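PDB 2DT8: DegV family protein from Thermus thermophilus, which binds a fatty acid and zinc, and may take part in lipid transport or metabolism. Local coordinates for residues I3-D8 / L127-L132. Residues are numbered along the deposited sequence; the frame is centred on the assembly and turned at random.
Sequences ITLVTD and LRAKEL
Lys130 NZ, on helix 120-135, is gripped by two waters and by the carbonyl of Leu21, and through the waters it reaches the backbone of strand 3-8. One water accepts from Lys130 NZ at 2.6 Å and donates to Ile3 O at 2.8 Å. The second accepts twice, from Lys130 NZ at 3.1 Å and from Leu5 N at 3.0 Å. The ammonium group thus serves, by way of water, a carbonyl and an N-H two residues apart on one strand. CG of Lys130 is anti to the backbone N (chi1 165°), and bends at chi2 and chi3 turn the chain toward the strand. CD1 of Leu5 rests 3.6 Å from Lys130 CB, and the bends bring Lys130 CE to 3.7 Å from the same methyl, the two side chains crossing at a slant. The other methyl of Leu5, CD2, meets Ala129 CB at 4.0 Å, so the forked end of the leucine spans two successive helix residues. Beyond this, Leu5 also touches Leu84 of strand 82-87, one of two parallel neighbours of strand 3-8, while Ala129 packs on Val142 of helix 139-151. Here a helix covers the parallel part of a mixed sheet, as in α/β folds, away from the zinc site. No direct hydrogen bond joins strand and helix; the chemistry implies an apolar leucine contact bordered by a water-mediated polar link, with one lysine contributing to both.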
ATOM      1  N   ILE A   3     -11.423  16.662 -12.346  1.00  9.14           N
ATOM      2  CA  ILE A   3     -11.380  15.376 -11.671  1.00  7.15           C
ATOM      3  C   ILE A   3     -10.590  15.497 -10.378  1.00  9.39           C
ATOM      4  O   ILE A   3      -9.462  15.997 -10.366  1.00 13.88           O
ATOM      5  CB  ILE A   3     -10.720  14.312 -12.581  1.00  9.79           C
ATOM      6  CG1 ILE A   3     -11.528  14.192 -13.880  1.00 11.67           C
ATOM      7  CG2 ILE A   3     -10.660  12.956 -11.860  1.00 10.12           C
ATOM      8  CD1 ILE A   3     -10.898  13.309 -14.943  1.00 13.67           C
ATOM      9  N   THR A   4     -11.205  15.055  -9.288  1.00  7.42           N
ATOM     10  CA  THR A   4     -10.568  15.092  -7.979  1.00  8.26           C
ATOM     11  C   THR A   4     -10.244  13.661  -7.551  1.00  7.96           C
ATOM     12  O   THR A   4     -11.046  12.737  -7.749  1.00  8.13           O
ATOM     13  CB  THR A   4     -11.501  15.748  -6.928  1.00  9.10           C
ATOM     14  OG1 THR A   4     -11.610  17.149  -7.204  1.00 12.49           O
ATOM     15  CG2 THR A   4     -10.960  15.559  -5.518  1.00 10.53           C
ATOM     16  N   LEU A   5      -9.057  13.486  -6.983  1.00  5.46           N
ATOM     17  CA  LEU A   5      -8.608  12.186  -6.503  1.00  4.86           C
ATOM     18  C   LEU A   5      -8.899  11.995  -5.029  1.00  5.41           C
ATOM     19  O   LEU A   5      -8.644  12.877  -4.212  1.00  7.29           O
ATOM     20  CB  LEU A   5      -7.104  12.031  -6.686  1.00  7.72           C
ATOM     21  CG  LEU A   5      -6.610  11.652  -8.068  1.00 13.81           C
ATOM     22  CD1 LEU A   5      -5.133  11.988  -8.172  1.00 14.13           C
ATOM     23  CD2 LEU A   5      -6.860  10.168  -8.293  1.00 14.34           C
ATOM     24  N   VAL A   6      -9.416  10.818  -4.713  1.00  5.47           N
ATOM     25  CA  VAL A   6      -9.719  10.401  -3.353  1.00  4.45           C
ATOM     26  C   VAL A   6      -9.067   9.035  -3.150  1.00  5.94           C
ATOM     27  O   VAL A   6      -9.018   8.213  -4.065  1.00  5.77           O
ATOM     28  CB  VAL A   6     -11.246  10.238  -3.118  1.00  4.65           C
ATOM     29  CG1 VAL A   6     -11.507   9.594  -1.743  1.00  5.24           C
ATOM     30  CG2 VAL A   6     -11.933  11.592  -3.210  1.00  5.80           C
ATOM     31  N   THR A   7      -8.502   8.820  -1.972  1.00  4.89           N
ATOM     32  CA  THR A   7      -7.931   7.526  -1.653  1.00  3.47           C
ATOM     33  C   THR A   7      -8.203   7.271  -0.172  1.00  5.36           C
ATOM     34  O   THR A   7      -8.913   8.056   0.465  1.00  7.65           O
ATOM     35  CB  THR A   7      -6.401   7.471  -1.977  1.00  4.75           C
ATOM     36  OG1 THR A   7      -5.928   6.124  -1.823  1.00  4.73           O
ATOM     37  CG2 THR A   7      -5.605   8.402  -1.061  1.00  5.12           C
ATOM     38  N   ASP A   8      -7.693   6.169   0.365  1.00  5.16           N
ATOM     39  CA  ASP A   8      -7.879   5.880   1.786  1.00  5.01           C
ATOM     40  C   ASP A   8      -6.522   5.991   2.477  1.00  6.32           C
ATOM     41  O   ASP A   8      -5.480   6.055   1.811  1.00  6.30           O
ATOM     42  CB  ASP A   8      -8.516   4.500   1.978  1.00  7.81           C
ATOM     43  CG  ASP A   8      -7.661   3.387   1.441  1.00  8.77           C
ATOM     44  OD1 ASP A   8      -6.649   3.070   2.093  1.00 10.94           O
ATOM     45  OD2 ASP A   8      -7.985   2.831   0.365  1.00  7.73           O
ATOM     46  N   LEU A 127      -0.333   8.911  -7.114  1.00  5.31           N
ATOM     47  CA  LEU A 127       0.598   9.915  -7.604  1.00  7.16           C
ATOM     48  C   LEU A 127       0.695   9.902  -9.132  1.00  4.71           C
ATOM     49  O   LEU A 127       0.773  10.960  -9.755  1.00  5.92           O
ATOM     50  CB  LEU A 127       1.980   9.696  -6.985  1.00  4.64           C
ATOM     51  CG  LEU A 127       2.053   9.916  -5.469  1.00  4.98           C
ATOM     52  CD1 LEU A 127       3.449   9.547  -4.987  1.00 10.81           C
ATOM     53  CD2 LEU A 127       1.722  11.360  -5.099  1.00  7.15           C
ATOM     54  N   ARG A 128       0.672   8.720  -9.741  1.00  4.70           N
ATOM     55  CA  ARG A 128       0.760   8.637 -11.201  1.00  4.54           C
ATOM     56  C   ARG A 128      -0.501   9.236 -11.825  1.00  4.95           C
ATOM     57  O   ARG A 128      -0.421   9.968 -12.813  1.00  5.92           O
ATOM     58  CB  ARG A 128       0.925   7.185 -11.639  1.00  6.21           C
ATOM     59  CG  ARG A 128       0.966   6.971 -13.152  1.00  5.02           C
ATOM     60  CD  ARG A 128       2.062   7.771 -13.826  1.00  7.18           C
ATOM     61  NE  ARG A 128       2.214   7.339 -15.219  1.00  6.71           N
ATOM     62  CZ  ARG A 128       2.824   8.048 -16.163  1.00  9.40           C
ATOM     63  NH1 ARG A 128       3.344   9.232 -15.876  1.00 11.73           N
ATOM     64  NH2 ARG A 128       2.913   7.575 -17.400  1.00 11.90           N
ATOM     65  N   ALA A 129      -1.662   8.938 -11.244  1.00  5.61           N
ATOM     66  CA  ALA A 129      -2.916   9.485 -11.754  1.00  6.28           C
ATOM     67  C   ALA A 129      -2.889  11.014 -11.649  1.00  3.92           C
ATOM     68  O   ALA A 129      -3.274  11.722 -12.579  1.00  5.59           O
ATOM     69  CB  ALA A 129      -4.102   8.913 -10.959  1.00  5.97           C
ATOM     70  N   LYS A 130      -2.415  11.523 -10.518  1.00  4.57           N
ATOM     71  CA  LYS A 130      -2.336  12.966 -10.315  1.00  4.95           C
ATOM     72  C   LYS A 130      -1.419  13.623 -11.346  1.00  6.12           C
ATOM     73  O   LYS A 130      -1.744  14.673 -11.898  1.00  7.63           O
ATOM     74  CB  LYS A 130      -1.811  13.268  -8.911  1.00  7.48           C
ATOM     75  CG  LYS A 130      -1.350  14.705  -8.757  1.00 14.63           C
ATOM     76  CD  LYS A 130      -2.477  15.650  -8.362  1.00 22.86           C
ATOM     77  CE  LYS A 130      -3.815  15.296  -8.986  1.00 24.98           C
ATOM     78  NZ  LYS A 130      -4.872  16.219  -8.497  1.00 30.90           N
ATOM     79  N   GLU A 131      -0.265  13.008 -11.573  1.00  6.07           N
ATOM     80  CA  GLU A 131       0.711  13.496 -12.543  1.00  6.17           C
ATOM     81  C   GLU A 131       0.035  13.670 -13.906  1.00  7.95           C
ATOM     82  O   GLU A 131       0.163  14.715 -14.560  1.00  9.43           O
ATOM     83  CB  GLU A 131       1.868  12.499 -12.632  1.00  7.28           C
ATOM     84  CG  GLU A 131       2.928  12.843 -13.665  1.00  8.78           C
ATOM     85  CD  GLU A 131       4.087  11.878 -13.629  1.00 12.64           C
ATOM     86  OE1 GLU A 131       3.850  10.657 -13.491  1.00  9.77           O
ATOM     87  OE2 GLU A 131       5.240  12.342 -13.747  1.00 18.59           O
ATOM     88  N   LEU A 132      -0.710  12.657 -14.326  1.00  6.54           N
ATOM     89  CA  LEU A 132      -1.389  12.723 -15.614  1.00  7.45           C
ATOM     90  C   LEU A 132      -2.541  13.723 -15.623  1.00  7.41           C
ATOM     91  O   LEU A 132      -2.707  14.476 -16.587  1.00  6.62           O
ATOM     92  CB  LEU A 132      -1.890  11.330 -16.011  1.00  7.51           C
ATOM     93  CG  LEU A 132      -0.767  10.312 -16.245  1.00 10.07           C
ATOM     94  CD1 LEU A 132      -1.367   8.944 -16.528  1.00 12.23           C
ATOM     95  CD2 LEU A 132       0.106  10.761 -17.415  1.00 12.83           C
TER
HETATM   96  O   HOH W   1      -6.683  16.020 -10.310  1.00 23.17           O
HETATM   97  O   HOH W   2      -7.291  15.830  -6.655  1.00 13.61           O